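L-talarate/galactarate dehydratase (Salmonella typhimurium, PDB 2PP3) catalyses the magnesium-dependent dehydration of L-talarate and galactarate to 5-keto-4-deoxy-D-glucarate, and also epimerises L-talarate to galactarate. Local coordinates at residues Y80-G85 with A326-M331; L223-N228 with F246-I251; V333-S338 with G366-S371. The protein carries 1 engineered substitution. All blocks are in the same frame, centred on the assembly; numbering follows the deposited sequence.

Contact 1: residues Y80-G85 with A326-M331; sequences YSKRAG and APHFAM. With LGT (L-glucaric acid), chain G.
Lys82 reaches across the ring of Phe329 to the bound L-glucarate, with the ring of Tyr80 packed against the same phenyl group. From CB the lysine runs fully extended. CG turns beside the backbone N, opposite the carbonyl carbon (chi1 -72°), and CD passes C5 of the ligand at 3.7 Å. CE then lies over the middle of the Phe329 ring in a CH-pi contact, 3.9 Å from the ring centroid. NZ follows over the same face as a cation-pi partner, and it hydrogen-bonds LGT O5 at 2.9 Å and, weakly, LGT O3. The phenyl face thus backs CE and NZ while NZ bonds the two ligand hydroxyls.

Phe329 also turns an edge to the face of Tyr80, the planes meeting at 53°, and its CD2 comes within 3.6 Å of Tyr80 CE2. The CB of Phe329 sits over the rim of the His328 imidazole. At the edge of that imidazole, Tyr80 OH comes to 3.2 Å from His328 CE1; the hydroxyl itself is hydrogen-bonded to Asp301, which also binds His328 ND1. On the other nitrogen, His328 NE2 shares a nearly straight hydrogen bond of 2.7 Å with LGT O3. Arg83 NH1 holds the far carboxylate through LGT O6A at 2.9 Å (N-H...O angle 170°).

His328 is the proton donor/acceptor and Asp301 is thought to raise its basicity. Substrate-binding residues from the N-terminal capping domain thus meet a His-Asp dyad at the barrel end, the composite active site of the mandelate racemase group of the enolase superfamily.

Contact 2: residues L223-N228 with F246-I251; sequences LMVDAN and FNLIWI. With MG (magnesium ion), chain F; LGT (L-glucaric acid), chain G.
Met224 lies over the Trp250 indole, while Val225 packs on Leu248 and Ile251 on the opposite face of the sheet. Met224 CB stands over the five-membered ring, 3.9 Å from its centroid; bends at chi2 and chi3 then bring SD over the six-membered ring, 4.5 Å from its centroid, a Met-aromatic contact. On the other side Val225 CG2 meets Ile251 CD1 at a tight 3.3 Å and Leu248 CD1 at 3.7 Å. Leu223 CG rests on Leu248 CD2.

Backbone bonds hold the two segments side by side, with Val225 and Ile251 paired in parallel. Ile249 N gives a hydrogen bond of 2.8 Å to Leu223 O, Val225 N a weak one to Trp250 O, and a water joins Leu223 N to Asn247 O. Farther out, Trp250 NE1 is bonded to Glu252, so Trp250, which packs on Met224, probably also helps to position a metal ligand.

Past Val225 the strand delivers Asp226, whose OD2 binds magnesium at 2.1 Å. CG is anti to the backbone N (chi1 -177°), carrying the carboxylate to the metal; OD1 takes the N-H of Asn228 in an Asx turn. Glu252, Glu278, a water and O1B and O2 of the ligand complete the coordination. Metal-binding acids at or just past the C-terminal ends of successive parallel strands are the hallmark of the enolase-superfamily barrel.

Contact 3: residues V333-S338 with G366-S371; sequences VHLHLS and GRMWIS
Leu335 projects from helix 331-339 against Met368 and Ile370 and the carbonyl of Trp369, and this is the tight half of the contact. CG is anti to the backbone N (chi1 172°), which sends the isobutyl fork outward to the strand. There Leu335 CG meets Ile370 CG1 at 3.8 Å, the two side chains running at a slant to each other. The two methyls part: CD1 lies 3.6 Å from Met368 O and also touches Met368 CB at 4.1 Å, whereas CD2 approaches Trp369 O at 3.9 Å. Each methyl thus lies by one of two successive carbonyl oxygens.

The other half is looser. The next residue, His336, brings only CE1 near, 4.2 Å from Ile370 CG2, and its ring is held from elsewhere: ND1 takes the N-H of Ala152 and NE2 is bonded to Leu376 O. Beyond CB, Met368 bends away from the helix. Trp369 points its CB away from the helix, its partly exposed indole lying by Arg364 in a cation-pi contact and against Thr20 of the second subunit, while Ile370 forms backbone hydrogen bonds to that subunit and packs on its Ala21.

Only van der Waals contacts join the two segments, partly methyl to carbonyl oxygen. They seat a helix of the C-terminal barrel domain on the mixed sheet in which strand 367-369 runs antiparallel to 161-166, a helix-on-sheet packing close to the subunit interface.

How the contacts relate
Contacts 1 and 2 approach the L-glucarate from different parts of the chain, with centres 20 Å apart: 80-85 and 326-331 supply groups for its hydroxyls and far carboxylate, 223-228 a ligand of the magnesium that holds its other end. The His328 side chain of contact 1 is about 4 Å from that magnesium, nearest atoms, and Ala326 CB packs on Trp250 CH2 at 3.6 Å. Contact 3, centred 17 Å from contact 1, continues the chain that carries His328: Met331 CE touches Met368 CE at 3.9 Å, and Pro327 packs on His334. Contacts 2 and 3 do not touch, and the Met368 side chain is about 14 Å from the ligand, nearest atoms.

Contact 1: residues Y80-G85 with A326-M331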
loop_
_atom_site.group_PDB
_atom_site.type_symbol
_atom_site.label_atom_id
_atom_site.label_comp_id
_atom_site.label_asym_id
_atom_site.label_seq_id
_atom_site.Cartn_x
_atom_site.Cartn_y
_atom_site.Cartn_z
ATOM N N TYR B 80 0.826 19.440 -12.428
ATOM C CA TYR B 80 0.957 20.861 -12.676
ATOM C C TYR B 80 2.415 21.235 -12.782
ATOM O O TYR B 80 3.297 20.408 -12.574
ATOM C CB TYR B 80 0.338 21.641 -11.520
ATOM C CG TYR B 80 1.196 21.616 -10.276
ATOM C CD1 TYR B 80 2.125 22.626 -10.025
ATOM C CD2 TYR B 80 1.122 20.552 -9.377
ATOM C CE1 TYR B 80 2.967 22.574 -8.909
ATOM C CE2 TYR B 80 1.955 20.489 -8.260
ATOM C CZ TYR B 80 2.875 21.501 -8.032
ATOM O OH TYR B 80 3.707 21.436 -6.933
ATOM N N SER B 81 2.656 22.498 -13.099
ATOM C CA SER B 81 4.010 23.003 -13.189
ATOM C C SER B 81 4.003 24.489 -12.898
ATOM O O SER B 81 3.271 25.248 -13.525
ATOM C CB SER B 81 4.597 22.748 -14.577
ATOM O OG SER B 81 5.962 23.140 -14.612
ATOM N N LYS B 82 4.786 24.893 -11.909
ATOM C CA LYS B 82 4.905 26.302 -11.570
ATOM C C LYS B 82 6.186 26.729 -12.276
ATOM O O LYS B 82 7.286 26.392 -11.840
ATOM C CB LYS B 82 5.029 26.489 -10.057
ATOM C CG LYS B 82 3.741 26.216 -9.300
ATOM C CD LYS B 82 3.910 26.491 -7.818
ATOM C CE LYS B 82 2.643 26.153 -7.041
ATOM N NZ LYS B 82 2.824 26.376 -5.575
ATOM N N ARG B 83 6.016 27.441 -13.384
ATOM C CA ARG B 83 7.100 27.913 -14.240
ATOM C C ARG B 83 7.334 26.840 -15.298
ATOM O O ARG B 83 6.520 25.926 -15.429
ATOM C CB ARG B 83 8.374 28.219 -13.432
ATOM C CG ARG B 83 8.176 29.390 -12.469
ATOM C CD ARG B 83 9.462 29.851 -11.796
ATOM N NE ARG B 83 9.233 31.012 -10.933
ATOM C CZ ARG B 83 8.641 30.969 -9.740
ATOM N NH1 ARG B 83 8.209 29.816 -9.237
ATOM N NH2 ARG B 83 8.473 32.089 -9.043
ATOM N N ALA B 84 8.423 26.940 -16.052
ATOM C CA ALA B 84 8.692 25.979 -17.122
ATOM C C ALA B 84 8.576 24.508 -16.708
ATOM O O ALA B 84 8.956 24.128 -15.596
ATOM C CB ALA B 84 10.063 26.245 -17.731
ATOM N N GLY B 85 8.049 23.693 -17.620
ATOM C CA GLY B 85 7.876 22.273 -17.360
ATOM C C GLY B 85 6.542 21.727 -17.852
ATOM O O GLY B 85 6.440 20.555 -18.214
ATOM N N ALA B 326 2.896 16.363 5.560
ATOM C CA ALA B 326 2.345 17.663 5.202
ATOM C C ALA B 326 2.512 17.812 3.692
ATOM O O ALA B 326 3.467 18.433 3.212
ATOM C CB ALA B 326 3.073 18.776 5.939
ATOM N N PRO B 327 1.585 17.224 2.920
ATOM C CA PRO B 327 1.633 17.287 1.458
ATOM C C PRO B 327 1.697 18.729 0.959
ATOM O O PRO B 327 1.179 19.650 1.594
ATOM C CB PRO B 327 0.348 16.586 1.035
ATOM C CG PRO B 327 0.074 15.639 2.177
ATOM C CD PRO B 327 0.391 16.490 3.378
ATOM N N HIS B 328 2.334 18.917 -0.186
ATOM C CA HIS B 328 2.476 20.245 -0.756
ATOM C C HIS B 328 1.496 20.522 -1.889
ATOM O O HIS B 328 1.335 19.698 -2.790
ATOM C CB HIS B 328 3.915 20.430 -1.249
ATOM C CG HIS B 328 4.103 21.611 -2.147
ATOM N ND1 HIS B 328 3.957 21.534 -3.515
ATOM C CD2 HIS B 328 4.413 22.899 -1.873
ATOM C CE1 HIS B 328 4.172 22.724 -4.047
ATOM N NE2 HIS B 328 4.449 23.571 -3.071
ATOM N N PHE B 329 0.835 21.678 -1.825
ATOM C CA PHE B 329 -0.100 22.102 -2.870
ATOM C C PHE B 329 -1.227 21.079 -3.103
ATOM O O PHE B 329 -1.569 20.300 -2.208
ATOM C CB PHE B 329 0.700 22.328 -4.169
ATOM C CG PHE B 329 0.023 23.221 -5.176
ATOM C CD1 PHE B 329 -0.350 24.517 -4.844
ATOM C CD2 PHE B 329 -0.205 22.772 -6.475
ATOM C CE1 PHE B 329 -0.943 25.360 -5.792
ATOM C CE2 PHE B 329 -0.794 23.604 -7.429
ATOM C CZ PHE B 329 -1.163 24.903 -7.085
ATOM N N ALA B 330 -1.793 21.114 -4.309
ATOM C CA ALA B 330 -2.872 20.230 -4.763
ATOM C C ALA B 330 -3.752 19.596 -3.678
ATOM O O ALA B 330 -3.874 18.369 -3.610
ATOM C CB ALA B 330 -2.282 19.135 -5.657
ATOM N N MET B 331 -4.383 20.426 -2.850
ATOM C CA MET B 331 -5.231 19.910 -1.783
ATOM C C MET B 331 -6.372 19.030 -2.285
ATOM O O MET B 331 -6.865 18.175 -1.550
ATOM C CB MET B 331 -5.789 21.057 -0.932
ATOM C CG MET B 331 -6.481 22.151 -1.714
ATOM S SD MET B 331 -7.163 23.419 -0.618
ATOM C CE MET B 331 -8.810 23.602 -1.325
HETATM O O1A LGT G . 3.129 26.572 -0.934
HETATM C C1 LGT G . 4.329 26.323 -0.746
HETATM O O1B LGT G . 4.742 25.459 0.059
HETATM C C2 LGT G . 5.394 27.147 -1.558
HETATM O O2 LGT G . 6.699 26.547 -1.472
HETATM C C3 LGT G . 5.033 27.303 -3.043
HETATM O O3 LGT G . 5.305 26.074 -3.720
HETATM C C4 LGT G . 5.825 28.426 -3.764
HETATM O O4 LGT G . 7.230 28.091 -3.774
HETATM C C5 LGT G . 5.386 28.685 -5.223
HETATM O O5 LGT G . 3.986 29.007 -5.230
HETATM C C6 LGT G . 6.168 29.854 -5.859
HETATM O O6A LGT G . 7.176 29.542 -6.551
HETATM O O6B LGT G . 5.772 31.026 -5.637
#

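Contact 2: residues L223-N228 with F246-I251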
loop_
_atom_site.group_PDB
_atom_site.type_symbol
_atom_site.label_atom_id
_atom_site.label_comp_id
_atom_site.label_asym_id
_atom_site.label_seq_id
_atom_site.Cartn_x
_atom_site.Cartn_y
_atom_site.Cartn_z
ATOM N N LEU B 223 1.441 28.338 13.616
ATOM C CA LEU B 223 2.192 29.203 12.716
ATOM C C LEU B 223 3.445 28.496 12.221
ATOM O O LEU B 223 4.138 27.831 12.990
ATOM C CB LEU B 223 2.585 30.491 13.442
ATOM C CG LEU B 223 3.432 31.509 12.678
ATOM C CD1 LEU B 223 2.686 31.997 11.441
ATOM C CD2 LEU B 223 3.753 32.665 13.603
ATOM N N MET B 224 3.726 28.641 10.931
ATOM C CA MET B 224 4.906 28.026 10.335
ATOM C C MET B 224 5.552 28.962 9.315
ATOM O O MET B 224 4.923 29.914 8.845
ATOM C CB MET B 224 4.545 26.685 9.673
ATOM C CG MET B 224 3.228 26.666 8.911
ATOM S SD MET B 224 1.870 25.849 9.818
ATOM C CE MET B 224 0.994 27.204 10.422
ATOM N N VAL B 225 6.813 28.693 8.984
ATOM C CA VAL B 225 7.535 29.513 8.017
ATOM C C VAL B 225 8.145 28.649 6.926
ATOM O O VAL B 225 8.377 27.453 7.112
ATOM C CB VAL B 225 8.653 30.344 8.688
ATOM C CG1 VAL B 225 8.055 31.258 9.744
ATOM C CG2 VAL B 225 9.686 29.430 9.305
ATOM N N ASP B 226 8.418 29.277 5.792
ATOM C CA ASP B 226 8.965 28.596 4.633
ATOM C C ASP B 226 10.039 29.474 3.983
ATOM O O ASP B 226 9.732 30.544 3.457
ATOM C CB ASP B 226 7.821 28.350 3.663
ATOM C CG ASP B 226 8.235 27.578 2.445
ATOM O OD1 ASP B 226 9.443 27.365 2.203
ATOM O OD2 ASP B 226 7.316 27.194 1.712
ATOM N N ALA B 227 11.288 29.013 4.018
ATOM C CA ALA B 227 12.413 29.761 3.452
ATOM C C ALA B 227 12.701 29.428 1.996
ATOM O O ALA B 227 13.572 30.037 1.373
ATOM C CB ALA B 227 13.661 29.520 4.289
ATOM N N ASN B 228 11.981 28.455 1.454
ATOM C CA ASN B 228 12.166 28.052 0.067
ATOM C C ASN B 228 13.625 27.891 -0.379
ATOM O O ASN B 228 14.032 28.426 -1.415
ATOM C CB ASN B 228 11.438 29.034 -0.861
ATOM C CG ASN B 228 9.926 28.811 -0.876
ATOM O OD1 ASN B 228 9.420 27.900 -1.547
ATOM N ND2 ASN B 228 9.203 29.630 -0.125
ATOM N N PHE B 246 9.100 31.615 18.776
ATOM C CA PHE B 246 7.763 31.682 18.192
ATOM C C PHE B 246 7.007 30.351 18.251
ATOM O O PHE B 246 5.816 30.296 17.942
ATOM C CB PHE B 246 7.858 32.144 16.738
ATOM C CG PHE B 246 8.505 33.488 16.569
ATOM C CD1 PHE B 246 7.817 34.654 16.886
ATOM C CD2 PHE B 246 9.812 33.589 16.097
ATOM C CE1 PHE B 246 8.420 35.904 16.733
ATOM C CE2 PHE B 246 10.424 34.832 15.942
ATOM C CZ PHE B 246 9.726 35.990 16.260
ATOM N N ASN B 247 7.699 29.287 18.653
ATOM C CA ASN B 247 7.103 27.953 18.732
ATOM C C ASN B 247 6.332 27.597 17.470
ATOM O O ASN B 247 5.149 27.270 17.515
ATOM C CB ASN B 247 6.183 27.836 19.949
ATOM C CG ASN B 247 6.955 27.723 21.248
ATOM O OD1 ASN B 247 7.655 28.654 21.648
ATOM N ND2 ASN B 247 6.841 26.574 21.910
ATOM N N LEU B 248 7.023 27.657 16.342
ATOM C CA LEU B 248 6.429 27.346 15.055
ATOM C C LEU B 248 6.133 25.859 14.948
ATOM O O LEU B 248 6.746 25.040 15.630
ATOM C CB LEU B 248 7.386 27.749 13.931
ATOM C CG LEU B 248 7.862 29.203 13.934
ATOM C CD1 LEU B 248 9.001 29.365 12.946
ATOM C CD2 LEU B 248 6.703 30.128 13.589
ATOM N N ILE B 249 5.185 25.517 14.085
ATOM C CA ILE B 249 4.835 24.125 13.864
ATOM C C ILE B 249 5.999 23.484 13.110
ATOM O O ILE B 249 6.285 22.299 13.293
ATOM C CB ILE B 249 3.556 24.001 13.025
ATOM C CG1 ILE B 249 2.397 24.718 13.736
ATOM C CG2 ILE B 249 3.239 22.537 12.792
ATOM C CD1 ILE B 249 2.053 24.141 15.109
ATOM N N TRP B 250 6.663 24.272 12.262
ATOM C CA TRP B 250 7.814 23.788 11.507
ATOM C C TRP B 250 8.530 24.886 10.723
ATOM O O TRP B 250 7.995 25.979 10.536
ATOM C CB TRP B 250 7.400 22.656 10.539
ATOM C CG TRP B 250 6.605 23.077 9.307
ATOM C CD1 TRP B 250 6.997 23.956 8.324
ATOM C CD2 TRP B 250 5.324 22.577 8.902
ATOM N NE1 TRP B 250 6.042 24.026 7.338
ATOM C CE2 TRP B 250 5.005 23.191 7.665
ATOM C CE3 TRP B 250 4.413 21.669 9.460
ATOM C CZ2 TRP B 250 3.812 22.923 6.976
ATOM C CZ3 TRP B 250 3.220 21.400 8.773
ATOM C CH2 TRP B 250 2.935 22.028 7.544
ATOM N N ILE B 251 9.754 24.585 10.295
ATOM C CA ILE B 251 10.558 25.488 9.465
ATOM C C ILE B 251 10.672 24.702 8.168
ATOM O O ILE B 251 11.253 23.617 8.138
ATOM C CB ILE B 251 11.994 25.698 10.000
ATOM C CG1 ILE B 251 11.964 26.286 11.411
ATOM C CG2 ILE B 251 12.759 26.624 9.053
ATOM C CD1 ILE B 251 11.358 27.652 11.482
HETATM MG MG MG F . 6.995 25.466 0.520
HETATM O O1A LGT G . 3.129 26.572 -0.934
HETATM C C1 LGT G . 4.329 26.323 -0.746
HETATM O O1B LGT G . 4.742 25.459 0.059
HETATM C C2 LGT G . 5.394 27.147 -1.558
HETATM O O2 LGT G . 6.699 26.547 -1.472
HETATM C C3 LGT G . 5.033 27.303 -3.043
HETATM O O3 LGT G . 5.305 26.074 -3.720
HETATM C C4 LGT G . 5.825 28.426 -3.764
HETATM O O4 LGT G . 7.230 28.091 -3.774
HETATM C C5 LGT G . 5.386 28.685 -5.223
HETATM O O5 LGT G . 3.986 29.007 -5.230
HETATM C C6 LGT G . 6.168 29.854 -5.859
HETATM O O6A LGT G . 7.176 29.542 -6.551
HETATM O O6B LGT G . 5.772 31.026 -5.637
HETATM O O HOH W 1 2.370 27.624 16.076
HETATM O O HOH W 2 9.162 25.454 0.236
#

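Contact 3: residues V333-S338 with G366-S371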
loop_
_atom_site.group_PDB
_atom_site.type_symbol
_atom_site.label_atom_id
_atom_site.label_comp_id
_atom_site.label_asym_id
_atom_site.label_seq_id
_atom_site.Cartn_x
_atom_site.Cartn_y
_atom_site.Cartn_z
ATOM N N VAL B 333 -6.232 16.637 -4.199
ATOM C CA VAL B 333 -5.774 15.253 -4.173
ATOM C C VAL B 333 -5.211 14.882 -2.801
ATOM O O VAL B 333 -5.521 13.824 -2.253
ATOM C CB VAL B 333 -4.668 15.000 -5.224
ATOM C CG1 VAL B 333 -4.166 13.574 -5.116
ATOM C CG2 VAL B 333 -5.212 15.257 -6.625
ATOM N N HIS B 334 -4.389 15.760 -2.243
ATOM C CA HIS B 334 -3.775 15.481 -0.955
ATOM C C HIS B 334 -4.728 15.346 0.235
ATOM O O HIS B 334 -4.362 14.755 1.247
ATOM C CB HIS B 334 -2.690 16.523 -0.665
ATOM C CG HIS B 334 -1.590 16.526 -1.681
ATOM N ND1 HIS B 334 -1.010 15.365 -2.149
ATOM C CD2 HIS B 334 -0.965 17.542 -2.321
ATOM C CE1 HIS B 334 -0.078 15.667 -3.034
ATOM N NE2 HIS B 334 -0.030 16.981 -3.156
ATOM N N LEU B 335 -5.943 15.874 0.130
ATOM C CA LEU B 335 -6.886 15.738 1.239
ATOM C C LEU B 335 -7.112 14.250 1.495
ATOM O O LEU B 335 -7.063 13.787 2.634
ATOM C CB LEU B 335 -8.218 16.410 0.911
ATOM C CG LEU B 335 -9.362 16.185 1.913
ATOM C CD1 LEU B 335 -9.004 16.747 3.278
ATOM C CD2 LEU B 335 -10.623 16.849 1.386
ATOM N N HIS B 336 -7.332 13.507 0.414
ATOM C CA HIS B 336 -7.573 12.068 0.477
ATOM C C HIS B 336 -6.354 11.284 0.949
ATOM O O HIS B 336 -6.487 10.321 1.706
ATOM C CB HIS B 336 -7.988 11.550 -0.901
ATOM C CG HIS B 336 -9.275 12.126 -1.399
ATOM N ND1 HIS B 336 -10.506 11.705 -0.944
ATOM C CD2 HIS B 336 -9.521 13.122 -2.285
ATOM C CE1 HIS B 336 -11.455 12.417 -1.525
ATOM N NE2 HIS B 336 -10.884 13.284 -2.343
ATOM N N LEU B 337 -5.170 11.684 0.488
ATOM C CA LEU B 337 -3.943 11.003 0.873
ATOM C C LEU B 337 -3.591 11.283 2.336
ATOM O O LEU B 337 -3.237 10.367 3.082
ATOM C CB LEU B 337 -2.793 11.429 -0.054
ATOM C CG LEU B 337 -2.939 10.991 -1.519
ATOM C CD1 LEU B 337 -1.873 11.668 -2.391
ATOM C CD2 LEU B 337 -2.824 9.478 -1.606
ATOM N N SER B 338 -3.697 12.538 2.757
ATOM C CA SER B 338 -3.377 12.859 4.135
ATOM C C SER B 338 -4.385 12.207 5.095
ATOM O O SER B 338 -4.024 11.800 6.200
ATOM C CB SER B 338 -3.324 14.380 4.329
ATOM O OG SER B 338 -4.557 14.987 3.996
ATOM N N GLY B 366 -10.840 25.104 11.379
ATOM C CA GLY B 366 -9.442 24.815 11.114
ATOM C C GLY B 366 -9.191 23.510 10.383
ATOM O O GLY B 366 -8.041 23.095 10.252
ATOM N N ARG B 367 -10.245 22.862 9.893
ATOM C CA ARG B 367 -10.077 21.594 9.187
ATOM C C ARG B 367 -10.806 21.525 7.845
ATOM O O ARG B 367 -11.829 22.186 7.632
ATOM C CB ARG B 367 -10.546 20.438 10.078
ATOM C CG ARG B 367 -9.930 20.435 11.474
ATOM C CD ARG B 367 -10.456 19.270 12.305
ATOM N NE ARG B 367 -9.918 17.987 11.855
ATOM C CZ ARG B 367 -8.773 17.462 12.284
ATOM N NH1 ARG B 367 -8.045 18.110 13.183
ATOM N NH2 ARG B 367 -8.351 16.296 11.806
ATOM N N MET B 368 -10.270 20.717 6.939
ATOM C CA MET B 368 -10.868 20.542 5.625
ATOM C C MET B 368 -11.561 19.185 5.667
ATOM O O MET B 368 -10.922 18.163 5.926
ATOM C CB MET B 368 -9.785 20.567 4.541
ATOM C CG MET B 368 -10.304 20.882 3.148
ATOM S SD MET B 368 -11.025 22.551 3.037
ATOM C CE MET B 368 -9.618 23.497 2.449
ATOM N N TRP B 369 -12.868 19.179 5.421
ATOM C CA TRP B 369 -13.649 17.953 5.477
ATOM C C TRP B 369 -13.800 17.222 4.165
ATOM O O TRP B 369 -13.995 17.838 3.122
ATOM C CB TRP B 369 -15.035 18.251 6.043
ATOM C CG TRP B 369 -14.987 18.689 7.462
ATOM C CD1 TRP B 369 -14.528 19.884 7.940
ATOM C CD2 TRP B 369 -15.338 17.906 8.605
ATOM N NE1 TRP B 369 -14.567 19.889 9.311
ATOM C CE2 TRP B 369 -15.062 18.687 9.746
ATOM C CE3 TRP B 369 -15.860 16.617 8.774
ATOM C CZ2 TRP B 369 -15.287 18.222 11.044
ATOM C CZ3 TRP B 369 -16.087 16.153 10.066
ATOM C CH2 TRP B 369 -15.799 16.955 11.184
ATOM N N ILE B 370 -13.708 15.898 4.230
ATOM C CA ILE B 370 -13.857 15.058 3.051
ATOM C C ILE B 370 -15.347 14.944 2.758
ATOM O O ILE B 370 -16.124 14.541 3.629
ATOM C CB ILE B 370 -13.276 13.651 3.305
ATOM C CG1 ILE B 370 -11.778 13.766 3.606
ATOM C CG2 ILE B 370 -13.509 12.749 2.101
ATOM C CD1 ILE B 370 -11.119 12.448 3.892
ATOM N N SER B 371 -15.752 15.302 1.544
ATOM C CA SER B 371 -17.162 15.235 1.182
ATOM C C SER B 371 -17.550 13.801 0.826
ATOM O O SER B 371 -16.694 12.924 0.715
ATOM C CB SER B 371 -17.466 16.165 0.002
ATOM O OG SER B 371 -17.198 15.538 -1.239
#